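Kinetochore protein Mis16 (Schizosaccharomyces japonicus, PDB 4XYH) binds histone H4 and, independently, the CENP-A-specific chaperone Scm3, and so probably helps bring CENP-A to centromeric chromatin. Local coordinates at residues 143-148 and 163-168; 87-92 and 157-162; 129-134 and 172-177. All blocks are in the same frame, centred on the assembly; numbering follows the deposited sequence.

Overall arrangement
The three contacts lie together at the junction of two neighbouring blades of a WD-repeat beta-propeller, on the same side of the chain's centre. Centres of interactions 1 and 2 are about 6 Å apart, those of 2 and 3 about 8 Å, and those of 1 and 3 about 13 Å. Interaction 1 ties a hairpin turn to a loop of the later blade, interaction 2 packs strand 87-97 of the earlier blade against strand 156-160, and interaction 3 joins the loop between the blades to the approach to strand 176-178. Along the chain, interaction 1 is nested inside 3, whereas interaction 2 crosses both. Interactions 2 and 3 hold blade against blade; interaction 1 braces the later one.

Interaction 1 (143-148 and 163-168)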
loop_
_atom_site.group_PDB
_atom_site.type_symbol
_atom_site.label_atom_id
_atom_site.label_comp_id
_atom_site.label_asym_id
_atom_site.label_seq_id
_atom_site.Cartn_x
_atom_site.Cartn_y
_atom_site.Cartn_z
ATOM N N ASN A 143 -2.295 -4.043 17.670
ATOM C CA ASN A 143 -3.515 -4.830 17.825
ATOM C C ASN A 143 -4.368 -4.835 16.552
ATOM O O ASN A 143 -5.191 -3.953 16.364
ATOM C CB ASN A 143 -4.329 -4.304 19.016
ATOM C CG ASN A 143 -5.687 -4.994 19.161
ATOM O OD1 ASN A 143 -5.953 -6.023 18.506
ATOM N ND2 ASN A 143 -6.553 -4.437 20.024
ATOM N N PRO A 144 -4.158 -5.835 15.683
ATOM C CA PRO A 144 -4.816 -5.965 14.376
ATOM C C PRO A 144 -6.339 -5.996 14.392
ATOM O O PRO A 144 -6.937 -5.966 13.306
ATOM C CB PRO A 144 -4.257 -7.288 13.841
ATOM C CG PRO A 144 -2.918 -7.350 14.446
ATOM C CD PRO A 144 -3.087 -6.830 15.842
ATOM N N ASP A 145 -6.967 -6.063 15.564
ATOM C CA ASP A 145 -8.429 -6.012 15.627
ATOM C C ASP A 145 -8.925 -4.590 15.420
ATOM O O ASP A 145 -10.113 -4.363 15.163
ATOM C CB ASP A 145 -8.969 -6.535 16.971
ATOM C CG ASP A 145 -8.909 -8.060 17.099
ATOM O OD1 ASP A 145 -9.006 -8.778 16.070
ATOM O OD2 ASP A 145 -8.782 -8.529 18.258
ATOM N N ILE A 146 -8.026 -3.630 15.584
ATOM C CA ILE A 146 -8.363 -2.228 15.372
ATOM C C ILE A 146 -7.994 -1.813 13.931
ATOM O O ILE A 146 -6.822 -1.854 13.548
ATOM C CB ILE A 146 -7.638 -1.310 16.408
ATOM C CG1 ILE A 146 -7.977 -1.747 17.846
ATOM C CG2 ILE A 146 -7.951 0.145 16.165
ATOM C CD1 ILE A 146 -9.456 -1.649 18.196
ATOM N N ILE A 147 -8.997 -1.445 13.129
ATOM C CA ILE A 147 -8.768 -1.061 11.725
ATOM C C ILE A 147 -9.054 0.432 11.540
ATOM O O ILE A 147 -10.070 0.946 12.039
ATOM C CB ILE A 147 -9.667 -1.844 10.731
ATOM C CG1 ILE A 147 -9.697 -3.347 11.035
ATOM C CG2 ILE A 147 -9.258 -1.550 9.258
ATOM C CD1 ILE A 147 -8.367 -4.027 10.900
ATOM N N ALA A 148 -8.154 1.132 10.851
ATOM C CA ALA A 148 -8.434 2.499 10.414
ATOM C C ALA A 148 -8.686 2.492 8.913
ATOM O O ALA A 148 -8.060 1.721 8.191
ATOM C CB ALA A 148 -7.287 3.432 10.762
ATOM N N LEU A 163 -15.555 -6.519 18.603
ATOM C CA LEU A 163 -16.931 -6.307 19.044
ATOM C C LEU A 163 -17.917 -7.144 18.231
ATOM O O LEU A 163 -19.101 -7.133 18.501
ATOM C CB LEU A 163 -17.323 -4.827 18.928
ATOM C CG LEU A 163 -16.518 -3.788 19.722
ATOM C CD1 LEU A 163 -17.050 -2.377 19.448
ATOM C CD2 LEU A 163 -16.619 -4.110 21.200
ATOM N N TYR A 164 -17.434 -7.842 17.212
ATOM C CA TYR A 164 -18.308 -8.611 16.341
ATOM C C TYR A 164 -17.538 -9.693 15.591
ATOM O O TYR A 164 -17.495 -9.704 14.363
ATOM C CB TYR A 164 -19.053 -7.686 15.359
ATOM C CG TYR A 164 -18.296 -6.453 14.876
ATOM C CD1 TYR A 164 -17.347 -6.544 13.868
ATOM C CD2 TYR A 164 -18.557 -5.196 15.417
ATOM C CE1 TYR A 164 -16.665 -5.425 13.426
ATOM C CE2 TYR A 164 -17.892 -4.066 14.981
ATOM C CZ TYR A 164 -16.943 -4.188 13.985
ATOM O OH TYR A 164 -16.269 -3.083 13.534
ATOM N N ARG A 165 -16.936 -10.596 16.355
ATOM C CA ARG A 165 -16.187 -11.721 15.807
ATOM C C ARG A 165 -16.976 -12.676 14.945
ATOM O O ARG A 165 -16.452 -13.209 13.982
ATOM C CB ARG A 165 -15.563 -12.538 16.935
ATOM C CG ARG A 165 -14.578 -11.761 17.766
ATOM C CD ARG A 165 -13.205 -12.388 17.720
ATOM N NE ARG A 165 -12.283 -11.608 18.535
ATOM C CZ ARG A 165 -11.278 -10.885 18.056
ATOM N NH1 ARG A 165 -11.031 -10.855 16.752
ATOM N NH2 ARG A 165 -10.512 -10.199 18.887
ATOM N N GLU A 166 -18.230 -12.918 15.289
ATOM C CA GLU A 166 -18.943 -14.015 14.657
ATOM C C GLU A 166 -19.840 -13.588 13.512
ATOM O O GLU A 166 -20.134 -14.388 12.627
ATOM C CB GLU A 166 -19.747 -14.775 15.720
ATOM C CG GLU A 166 -18.931 -15.167 16.966
ATOM C CD GLU A 166 -17.729 -16.042 16.631
ATOM O OE1 GLU A 166 -17.748 -16.748 15.589
ATOM O OE2 GLU A 166 -16.746 -16.011 17.406
ATOM N N GLN A 167 -20.257 -12.325 13.520
ATOM C CA GLN A 167 -21.179 -11.822 12.506
ATOM C C GLN A 167 -20.557 -11.820 11.098
ATOM O O GLN A 167 -19.533 -11.169 10.870
ATOM C CB GLN A 167 -21.637 -10.407 12.862
ATOM C CG GLN A 167 -22.511 -10.274 14.094
ATOM C CD GLN A 167 -21.732 -10.217 15.391
ATOM O OE1 GLN A 167 -20.541 -10.540 15.446
ATOM N NE2 GLN A 167 -22.412 -9.801 16.457
ATOM N N PRO A 168 -21.172 -12.547 10.149
ATOM C CA PRO A 168 -20.700 -12.532 8.755
ATOM C C PRO A 168 -20.887 -11.152 8.124
ATOM O O PRO A 168 -20.126 -10.774 7.235
ATOM C CB PRO A 168 -21.590 -13.561 8.039
ATOM C CG PRO A 168 -22.412 -14.196 9.073
ATOM C CD PRO A 168 -22.384 -13.356 10.317
#
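R165 and D145 form a two-pronged salt bridge in which the terminal nitrogens of the guanidinium each take one carboxylate oxygen. R165 NH2 reaches D145 OD2 at 2.5 Å, a very short bond, and R165 NH1 reaches D145 OD1 at 3.0 Å, both bonds nearly straight. D145 OD1 lies in the guanidinium plane, yet the NH1 group approaches it from above the carboxylate plane. The two flat groups are thus not coplanar, their planes being 55° apart, and the pairing is a twisted version of the familiar bidentate bridge. The arginine reaches across from a loop: its chain bends at chi2 (-120°) and then runs straight through chi3, which carries the guanidinium over to the acid. A weak hydrogen bond from R165 NH2 to N162 OD1 adds a second partner.

The acid is presented by a type I beta turn from N143 to I146, closed by I146 N to N143 O at 3.0 Å. Inside it N143 OD1 accepts from D145 N at 3.1 Å, an Asx turn, so the backbone bearing the carboxylate is itself braced. R165 is exposed, and solvent would probably moderate the strength of the charge pair.

Further in, I146 packs on I158 and I147 on L161, while Y164, the neighbour of R165, lies on F159 and bonds Q175 through its hydroxyl. Q126 of strand 123-130 donates to the carbonyls of Y164 and Q167. The arrangement belongs to a beta-propeller blade: the tight turn joining its first two strands, 136-140 and 146-150, is joined by this salt bridge to the loop that leaves its third strand, 156-160.

Interaction 2 (87-92 and 157-162); sequences NYLQVA and YIFDLN
L89 and F159 meet methyl to ring. L89 CD2 sits over one face of the phenyl group, 3.8 Å from the centroid and 16° off the ring normal, a CH-pi contact displaced a little toward the rim on the CG-CD1 side. The nearest ring atom, F159 CD1, is 3.7 Å from that methyl. The side chains approach from opposite directions, and L89 places its CG anti to the backbone N (chi1 178°), which extends the leucine branch toward the phenylalanine.

This is packing between blades of a beta-propeller: strand 87-97 belongs to one blade and strand 156-160 to the next, and each offers apolar residues from the face turned to the other. The facing backbones stand well apart, with 9.2 Å between L89 CA and F159 CA, and side chains fill the interval. I128 of the adjacent strand 123-130 touches both F159 and L161, while Y164 and H174 also pack on the phenylalanine. Replacing F159 with an alanine is likely to leave the L89 methyl with no aromatic face to rest on and to open a gap beside I128 of the facing blade.

Two residues further along each chain, the contact thins: V91 CG2 and L161 CD1 are 4.2 Å apart, branch to branch, at the point where strand 156-160 gives way to a 3-10 segment.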
loop_
_atom_site.group_PDB
_atom_site.type_symbol
_atom_site.label_atom_id
_atom_site.label_comp_id
_atom_site.label_asym_id
_atom_site.label_seq_id
_atom_site.Cartn_x
_atom_site.Cartn_y
_atom_site.Cartn_z
ATOM N N ASN A 87 -21.030 0.115 0.671
ATOM C CA ASN A 87 -19.631 -0.289 0.665
ATOM C C ASN A 87 -19.315 -1.152 1.882
ATOM O O ASN A 87 -19.919 -0.984 2.953
ATOM C CB ASN A 87 -18.706 0.933 0.637
ATOM C CG ASN A 87 -18.573 1.532 -0.752
ATOM O OD1 ASN A 87 -17.864 0.994 -1.618
ATOM N ND2 ASN A 87 -19.247 2.655 -0.975
ATOM N N TYR A 88 -18.361 -2.066 1.741
ATOM C CA TYR A 88 -17.939 -2.820 2.919
ATOM C C TYR A 88 -16.447 -2.826 3.129
ATOM O O TYR A 88 -15.662 -2.930 2.173
ATOM C CB TYR A 88 -18.396 -4.277 2.849
ATOM C CG TYR A 88 -19.875 -4.503 2.639
ATOM C CD1 TYR A 88 -20.755 -4.567 3.718
ATOM C CD2 TYR A 88 -20.385 -4.703 1.367
ATOM C CE1 TYR A 88 -22.102 -4.809 3.527
ATOM C CE2 TYR A 88 -21.732 -4.945 1.165
ATOM C CZ TYR A 88 -22.585 -4.999 2.246
ATOM O OH TYR A 88 -23.928 -5.235 2.039
ATOM N N LEU A 89 -16.065 -2.734 4.396
ATOM C CA LEU A 89 -14.746 -3.168 4.831
ATOM C C LEU A 89 -14.822 -4.693 4.918
ATOM O O LEU A 89 -15.801 -5.233 5.438
ATOM C CB LEU A 89 -14.370 -2.536 6.178
ATOM C CG LEU A 89 -13.028 -2.938 6.773
ATOM C CD1 LEU A 89 -11.865 -2.447 5.889
ATOM C CD2 LEU A 89 -12.905 -2.388 8.217
ATOM N N GLN A 90 -13.810 -5.389 4.410
ATOM C CA GLN A 90 -13.906 -6.839 4.258
ATOM C C GLN A 90 -12.691 -7.565 4.799
ATOM O O GLN A 90 -11.552 -7.096 4.665
ATOM C CB GLN A 90 -14.088 -7.223 2.777
ATOM C CG GLN A 90 -15.320 -6.626 2.116
ATOM C CD GLN A 90 -15.508 -7.081 0.673
ATOM O OE1 GLN A 90 -16.554 -7.614 0.321
ATOM N NE2 GLN A 90 -14.509 -6.836 -0.173
ATOM N N VAL A 91 -12.945 -8.720 5.401
ATOM C CA VAL A 91 -11.889 -9.645 5.793
ATOM C C VAL A 91 -12.038 -10.898 4.944
ATOM O O VAL A 91 -13.125 -11.472 4.867
ATOM C CB VAL A 91 -11.945 -10.036 7.287
ATOM C CG1 VAL A 91 -10.798 -11.010 7.632
ATOM C CG2 VAL A 91 -11.898 -8.803 8.167
ATOM N N ALA A 92 -10.953 -11.306 4.296
ATOM C CA ALA A 92 -10.963 -12.515 3.483
ATOM C C ALA A 92 -10.035 -13.554 4.091
ATOM O O ALA A 92 -9.034 -13.205 4.709
ATOM C CB ALA A 92 -10.550 -12.207 2.059
ATOM N N TYR A 157 -12.127 6.487 9.523
ATOM C CA TYR A 157 -12.994 5.645 10.349
ATOM C C TYR A 157 -12.199 4.625 11.161
ATOM O O TYR A 157 -11.130 4.164 10.749
ATOM C CB TYR A 157 -14.040 4.919 9.493
ATOM C CG TYR A 157 -14.993 5.861 8.777
ATOM C CD1 TYR A 157 -16.090 6.402 9.438
ATOM C CD2 TYR A 157 -14.784 6.220 7.449
ATOM C CE1 TYR A 157 -16.963 7.262 8.798
ATOM C CE2 TYR A 157 -15.656 7.096 6.790
ATOM C CZ TYR A 157 -16.738 7.605 7.476
ATOM O OH TYR A 157 -17.595 8.463 6.851
ATOM N N ILE A 158 -12.730 4.279 12.326
ATOM C CA ILE A 158 -12.138 3.237 13.139
ATOM C C ILE A 158 -13.127 2.103 13.372
ATOM O O ILE A 158 -14.304 2.342 13.667
ATOM C CB ILE A 158 -11.671 3.779 14.481
ATOM C CG1 ILE A 158 -10.729 4.973 14.256
ATOM C CG2 ILE A 158 -10.991 2.670 15.260
ATOM C CD1 ILE A 158 -9.360 4.610 13.658
ATOM N N PHE A 159 -12.640 0.877 13.228
ATOM C CA PHE A 159 -13.437 -0.325 13.448
ATOM C C PHE A 159 -12.739 -1.189 14.483
ATOM O O PHE A 159 -11.524 -1.354 14.421
ATOM C CB PHE A 159 -13.610 -1.124 12.151
ATOM C CG PHE A 159 -14.291 -0.369 11.038
ATOM C CD1 PHE A 159 -13.597 0.583 10.296
ATOM C CD2 PHE A 159 -15.618 -0.638 10.701
ATOM C CE1 PHE A 159 -14.219 1.260 9.252
ATOM C CE2 PHE A 159 -16.239 0.039 9.660
ATOM C CZ PHE A 159 -15.531 0.987 8.933
ATOM N N ASP A 160 -13.488 -1.730 15.441
ATOM C CA ASP A 160 -12.932 -2.688 16.399
ATOM C C ASP A 160 -13.519 -4.084 16.137
ATOM O O ASP A 160 -14.663 -4.340 16.515
ATOM C CB ASP A 160 -13.234 -2.226 17.833
ATOM C CG ASP A 160 -12.616 -3.130 18.892
ATOM O OD1 ASP A 160 -12.058 -4.209 18.566
ATOM O OD2 ASP A 160 -12.687 -2.756 20.075
ATOM N N LEU A 161 -12.751 -4.964 15.488
ATOM C CA LEU A 161 -13.281 -6.249 15.019
ATOM C C LEU A 161 -13.685 -7.157 16.182
ATOM O O LEU A 161 -14.501 -8.067 16.037
ATOM C CB LEU A 161 -12.265 -6.966 14.120
ATOM C CG LEU A 161 -11.869 -6.226 12.824
ATOM C CD1 LEU A 161 -10.982 -7.064 11.877
ATOM C CD2 LEU A 161 -13.088 -5.711 12.110
ATOM N N ASN A 162 -13.118 -6.881 17.343
ATOM C CA ASN A 162 -13.396 -7.651 18.536
ATOM C C ASN A 162 -14.828 -7.527 19.062
ATOM O O ASN A 162 -15.251 -8.314 19.901
ATOM C CB ASN A 162 -12.405 -7.246 19.639
ATOM C CG ASN A 162 -12.502 -8.136 20.843
ATOM O OD1 ASN A 162 -12.440 -9.362 20.727
ATOM N ND2 ASN A 162 -12.675 -7.529 22.013
#

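Interaction 3 (129-134 and 172-177); sequences HHEGDV and TGHQAC
The loop that links the last strand of one propeller blade, 123-130, to the first of the next meets the loop entering strand 176-178, through H129 and E131 on one side and G173 and H174 on the other. The backbones come closest at G173, whose CA lies 3.2 Å from H129 O in a CA-H...O contact. A side chain at G173 would crowd that same oxygen, and its backbone angles would also press a CB against the preceding carbonyl.

H174 faces the first loop across two waters. Its ND1 is 3.1 Å from each; one is also held by E131 N at 2.8 Å, and the other donates, weakly, to H129 O. The bridge thus engages backbone polar groups that the loops do not pair directly. With chi1 at 53°, CG of H174 is wedged between the backbone N and the carbonyl carbon, which brings the ring toward E131. There H174 CE1 approaches E131 CD at 3.7 Å; the carboxylate oxygen OE2 lies at the ring edge, in its plane, with the two planes 80° apart. The acid's other oxygen, OE1, is bonded to Y157 OH. The nearby carboxylate, though not bonded to the ring, might slightly favour a protonated H174.

Such inter-blade loops in WD repeats often carry a histidine that bonds a serine or threonine of the second strand, and H130 is consistent with this role: NE2 pairs with T149, while ND1 donates to G132 O at 2.8 Å. V134 CG2 lies over the centre of one face of its ring.

Beyond H174 the chain forms a classic beta bulge, Q175 and A176 both facing I158, and Q175 NE2 folds back to donate to G173 O at 2.8 Å.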
loop_
_atom_site.group_PDB
_atom_site.type_symbol
_atom_site.label_atom_id
_atom_site.label_comp_id
_atom_site.label_asym_id
_atom_site.label_seq_id
_atom_site.Cartn_x
_atom_site.Cartn_y
_atom_site.Cartn_z
ATOM N N HIS A 129 -20.324 -2.710 7.161
ATOM C CA HIS A 129 -20.783 -1.476 6.516
ATOM C C HIS A 129 -19.752 -0.361 6.650
ATOM O O HIS A 129 -19.229 -0.104 7.742
ATOM C CB HIS A 129 -22.131 -1.015 7.079
ATOM C CG HIS A 129 -23.287 -1.849 6.613
ATOM N ND1 HIS A 129 -24.577 -1.372 6.546
ATOM C CD2 HIS A 129 -23.337 -3.132 6.176
ATOM C CE1 HIS A 129 -25.371 -2.321 6.077
ATOM N NE2 HIS A 129 -24.643 -3.399 5.851
ATOM N N HIS A 130 -19.478 0.276 5.515
ATOM C CA HIS A 130 -18.499 1.346 5.387
ATOM C C HIS A 130 -19.088 2.517 4.588
ATOM O O HIS A 130 -19.769 2.303 3.581
ATOM C CB HIS A 130 -17.232 0.813 4.704
ATOM C CG HIS A 130 -16.101 1.794 4.674
ATOM N ND1 HIS A 130 -15.968 2.738 3.672
ATOM C CD2 HIS A 130 -15.054 1.977 5.511
ATOM C CE1 HIS A 130 -14.884 3.458 3.904
ATOM N NE2 HIS A 130 -14.309 3.023 5.012
ATOM N N GLU A 131 -18.835 3.741 5.043
ATOM C CA GLU A 131 -19.310 4.955 4.359
ATOM C C GLU A 131 -18.388 5.403 3.225
ATOM O O GLU A 131 -17.271 5.856 3.456
ATOM C CB GLU A 131 -19.469 6.117 5.347
ATOM C CG GLU A 131 -20.434 5.835 6.476
ATOM C CD GLU A 131 -20.878 7.098 7.220
ATOM O OE1 GLU A 131 -20.159 8.129 7.194
ATOM O OE2 GLU A 131 -21.963 7.049 7.840
ATOM N N GLY A 132 -18.866 5.283 1.995
ATOM C CA GLY A 132 -18.068 5.652 0.851
ATOM C C GLY A 132 -17.108 4.538 0.516
ATOM O O GLY A 132 -17.014 3.542 1.257
ATOM N N ASP A 133 -16.408 4.706 -0.607
ATOM C CA ASP A 133 -15.382 3.768 -1.047
ATOM C C ASP A 133 -14.352 3.566 0.056
ATOM O O ASP A 133 -13.999 4.510 0.769
ATOM C CB ASP A 133 -14.679 4.278 -2.306
ATOM C CG ASP A 133 -15.625 4.465 -3.494
ATOM O OD1 ASP A 133 -16.642 3.753 -3.580
ATOM O OD2 ASP A 133 -15.330 5.325 -4.362
ATOM N N VAL A 134 -13.866 2.344 0.215
ATOM C CA VAL A 134 -12.761 2.158 1.130
ATOM C C VAL A 134 -11.473 2.531 0.382
ATOM O O VAL A 134 -10.893 1.705 -0.317
ATOM C CB VAL A 134 -12.696 0.722 1.671
ATOM C CG1 VAL A 134 -11.592 0.604 2.687
ATOM C CG2 VAL A 134 -14.032 0.333 2.304
ATOM N N THR A 172 -23.850 -2.365 11.771
ATOM C CA THR A 172 -23.544 -1.205 12.601
ATOM C C THR A 172 -22.519 -0.243 11.984
ATOM O O THR A 172 -22.636 0.973 12.131
ATOM C CB THR A 172 -23.014 -1.648 13.973
ATOM O OG1 THR A 172 -23.965 -2.527 14.569
ATOM C CG2 THR A 172 -22.782 -0.445 14.891
ATOM N N GLY A 173 -21.515 -0.783 11.305
ATOM C CA GLY A 173 -20.496 0.061 10.705
ATOM C C GLY A 173 -19.409 0.412 11.698
ATOM O O GLY A 173 -19.082 -0.392 12.587
ATOM N N HIS A 174 -18.871 1.626 11.570
ATOM C CA HIS A 174 -17.649 2.029 12.288
ATOM C C HIS A 174 -17.930 2.449 13.722
ATOM O O HIS A 174 -19.042 2.869 14.043
ATOM C CB HIS A 174 -16.994 3.192 11.557
ATOM C CG HIS A 174 -17.941 4.321 11.321
ATOM N ND1 HIS A 174 -18.699 4.426 10.173
ATOM C CD2 HIS A 174 -18.320 5.347 12.121
ATOM C CE1 HIS A 174 -19.478 5.492 10.264
ATOM N NE2 HIS A 174 -19.278 6.060 11.442
ATOM N N GLN A 175 -16.900 2.396 14.559
ATOM C CA GLN A 175 -17.010 2.769 15.963
ATOM C C GLN A 175 -16.541 4.206 16.252
ATOM O O GLN A 175 -16.903 4.792 17.270
ATOM C CB GLN A 175 -16.205 1.783 16.818
ATOM C CG GLN A 175 -16.922 0.461 17.055
ATOM C CD GLN A 175 -17.228 -0.304 15.756
ATOM O OE1 GLN A 175 -16.337 -0.907 15.150
ATOM N NE2 GLN A 175 -18.485 -0.260 15.323
ATOM N N ALA A 176 -15.721 4.768 15.366
ATOM C CA ALA A 176 -15.300 6.169 15.487
ATOM C C ALA A 176 -15.175 6.780 14.105
ATOM O O ALA A 176 -14.904 6.084 13.134
ATOM C CB ALA A 176 -13.983 6.300 16.234
ATOM N N CYS A 177 -15.387 8.088 14.023
ATOM C CA CYS A 177 -15.195 8.831 12.792
ATOM C C CYS A 177 -14.178 9.939 13.018
ATOM O O CYS A 177 -14.357 10.756 13.917
ATOM C CB CYS A 177 -16.513 9.419 12.301
ATOM S SG CYS A 177 -16.312 10.405 10.812
HETATM O O HOH W 1 -20.210 2.491 8.293
HETATM O O HOH W 2 -17.346 3.851 7.456
#